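Local coordinates for protein alanine racemase (Actinobacillus succinogenes, PDB 3C3K) that has a periplasmic-binding-protein-like fold, as in LacI-type transcriptional regulators, and probably binds a small-molecule ligand, at residues Ile127-His132 with Phe189-Val194. Residues are numbered along the deposited sequence; the frame is centred on the assembly and turned at random.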
loop_
_atom_site.group_PDB
_atom_site.type_symbol
_atom_site.label_atom_id
_atom_site.label_comp_id
_atom_site.label_asym_id
_atom_site.label_seq_id
_atom_site.Cartn_x
_atom_site.Cartn_y
_atom_site.Cartn_z
ATOM N N ILE B 127 24.607 9.836 -13.721
ATOM C CA ILE B 127 23.645 9.297 -12.805
ATOM C C ILE B 127 22.570 10.373 -12.673
ATOM O O ILE B 127 22.893 11.538 -12.369
ATOM C CB ILE B 127 24.290 8.984 -11.421
ATOM C CG1 ILE B 127 25.405 7.948 -11.561
ATOM C CG2 ILE B 127 23.194 8.495 -10.399
ATOM C CD1 ILE B 127 26.423 7.971 -10.481
ATOM N N ALA B 128 21.319 9.991 -12.893
ATOM C CA ALA B 128 20.135 10.869 -12.761
ATOM C C ALA B 128 19.401 10.500 -11.476
ATOM O O ALA B 128 19.608 9.391 -10.911
ATOM C CB ALA B 128 19.163 10.711 -14.023
ATOM N N LEU B 129 18.585 11.441 -10.994
ATOM C CA LEU B 129 17.754 11.275 -9.812
ATOM C C LEU B 129 16.277 11.479 -10.181
ATOM O O LEU B 129 15.916 12.425 -10.904
ATOM C CB LEU B 129 18.183 12.265 -8.700
ATOM C CG LEU B 129 17.425 12.247 -7.360
ATOM C CD1 LEU B 129 17.956 11.023 -6.509
ATOM C CD2 LEU B 129 17.651 13.528 -6.555
ATOM N N ILE B 130 15.429 10.548 -9.761
ATOM C CA ILE B 130 13.994 10.794 -9.825
ATOM C C ILE B 130 13.613 11.137 -8.370
ATOM O O ILE B 130 13.732 10.271 -7.454
ATOM C CB ILE B 130 13.169 9.556 -10.338
ATOM C CG1 ILE B 130 13.583 9.200 -11.749
ATOM C CG2 ILE B 130 11.624 9.890 -10.328
ATOM C CD1 ILE B 130 12.882 8.000 -12.337
ATOM N N ASN B 131 13.252 12.392 -8.137
ATOM C CA ASN B 131 12.852 12.795 -6.787
ATOM C C ASN B 131 11.314 12.972 -6.750
ATOM O O ASN B 131 10.650 12.881 -7.793
ATOM C CB ASN B 131 13.633 14.058 -6.368
ATOM C CG ASN B 131 13.736 14.220 -4.876
ATOM O OD1 ASN B 131 12.981 13.603 -4.121
ATOM N ND2 ASN B 131 14.612 15.130 -4.424
ATOM N N HIS B 132 10.712 13.210 -5.596
ATOM C CA HIS B 132 9.244 13.275 -5.621
ATOM C C HIS B 132 8.719 14.579 -5.042
ATOM O O HIS B 132 8.437 15.549 -5.827
ATOM C CB HIS B 132 8.577 11.973 -5.086
ATOM C CG HIS B 132 7.111 12.090 -4.776
ATOM N ND1 HIS B 132 6.185 12.596 -5.669
ATOM C CD2 HIS B 132 6.400 11.743 -3.664
ATOM C CE1 HIS B 132 4.973 12.568 -5.121
ATOM N NE2 HIS B 132 5.074 12.068 -3.905
ATOM N N PHE B 189 18.775 6.743 -10.126
ATOM C CA PHE B 189 18.586 6.548 -8.719
ATOM C C PHE B 189 17.227 7.185 -8.354
ATOM O O PHE B 189 17.076 8.391 -8.508
ATOM C CB PHE B 189 19.713 7.282 -7.975
ATOM C CG PHE B 189 19.586 7.275 -6.460
ATOM C CD1 PHE B 189 18.922 6.221 -5.796
ATOM C CD2 PHE B 189 20.216 8.279 -5.693
ATOM C CE1 PHE B 189 18.819 6.230 -4.435
ATOM C CE2 PHE B 189 20.129 8.285 -4.303
ATOM C CZ PHE B 189 19.443 7.252 -3.669
ATOM N N ALA B 190 16.251 6.353 -7.942
ATOM C CA ALA B 190 14.960 6.866 -7.468
ATOM C C ALA B 190 14.809 6.786 -5.970
ATOM O O ALA B 190 15.276 5.829 -5.316
ATOM C CB ALA B 190 13.802 6.192 -8.178
ATOM N N ILE B 191 14.121 7.794 -5.460
ATOM C CA ILE B 191 13.833 8.080 -4.047
ATOM C C ILE B 191 12.768 7.130 -3.421
ATOM O O ILE B 191 12.483 7.199 -2.213
ATOM C CB ILE B 191 13.420 9.566 -4.023
ATOM C CG1 ILE B 191 14.557 10.455 -3.564
ATOM C CG2 ILE B 191 12.002 9.885 -3.588
ATOM C CD1 ILE B 191 15.815 10.014 -4.071
ATOM N N SER B 192 12.236 6.232 -4.241
ATOM C CA SER B 192 11.354 5.169 -3.742
ATOM C C SER B 192 11.418 3.988 -4.715
ATOM O O SER B 192 11.461 4.197 -5.921
ATOM C CB SER B 192 9.918 5.650 -3.682
ATOM O OG SER B 192 9.031 4.527 -3.545
ATOM N N ASP B 193 11.347 2.751 -4.200
ATOM C CA ASP B 193 11.208 1.589 -5.054
ATOM C C ASP B 193 9.997 1.679 -6.002
ATOM O O ASP B 193 10.035 1.120 -7.038
ATOM C CB ASP B 193 11.044 0.322 -4.196
ATOM C CG ASP B 193 12.268 0.016 -3.380
ATOM O OD1 ASP B 193 13.369 0.463 -3.773
ATOM O OD2 ASP B 193 12.167 -0.742 -2.410
ATOM N N VAL B 194 8.926 2.355 -5.622
ATOM C CA VAL B 194 7.712 2.467 -6.479
ATOM C C VAL B 194 8.085 3.229 -7.790
ATOM O O VAL B 194 7.708 2.845 -8.895
ATOM C CB VAL B 194 6.587 3.192 -5.734
ATOM C CG1 VAL B 194 5.376 3.410 -6.630
ATOM C CG2 VAL B 194 6.141 2.395 -4.497
#
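Phe189 and Leu129 sit side by side on one face of the parallel sheet, where Leu129 CD1 meets the phenylalanine ring obliquely, 3.6 Å from Phe189 CD2. The backbone of Phe189 bonds to both neighbours of Leu129: its N gives a nearly straight bond to Ala128 O (2.9 Å, 169° at the hydrogen), and its O accepts from Ile130 N at 3.0 Å. Leu129 CA adds a CA-H...O contact to the same Phe189 O at 3.2 Å. With CG anti to the backbone N (chi1 175°), the Phe189 ring packs against Ser112 and Val115 of helix 108-121.

Past the strand end, Ile191 N still reaches Ile130 O at 3.2 Å. The Ile191 side chain lies obliquely across those of Leu129 and Asn131: CD1 meets Leu129 CD1 at a modelled 3.4 Å, shorter than usual and doubtful, while CG1 lies 3.6 Å from Asn131 OD1, which accepts from His132 N. On the opposite face, Ile130 CB faces Ala190 CB, and the Ile130 side chain packs on helix 168-179. Ser192 OG caps helix 193-205 through Val194 N. Parallel strands flanked by helices, one starting just past a strand's C-terminal end, are characteristic of the Rossmann-like lobe of periplasmic-binding-protein folds.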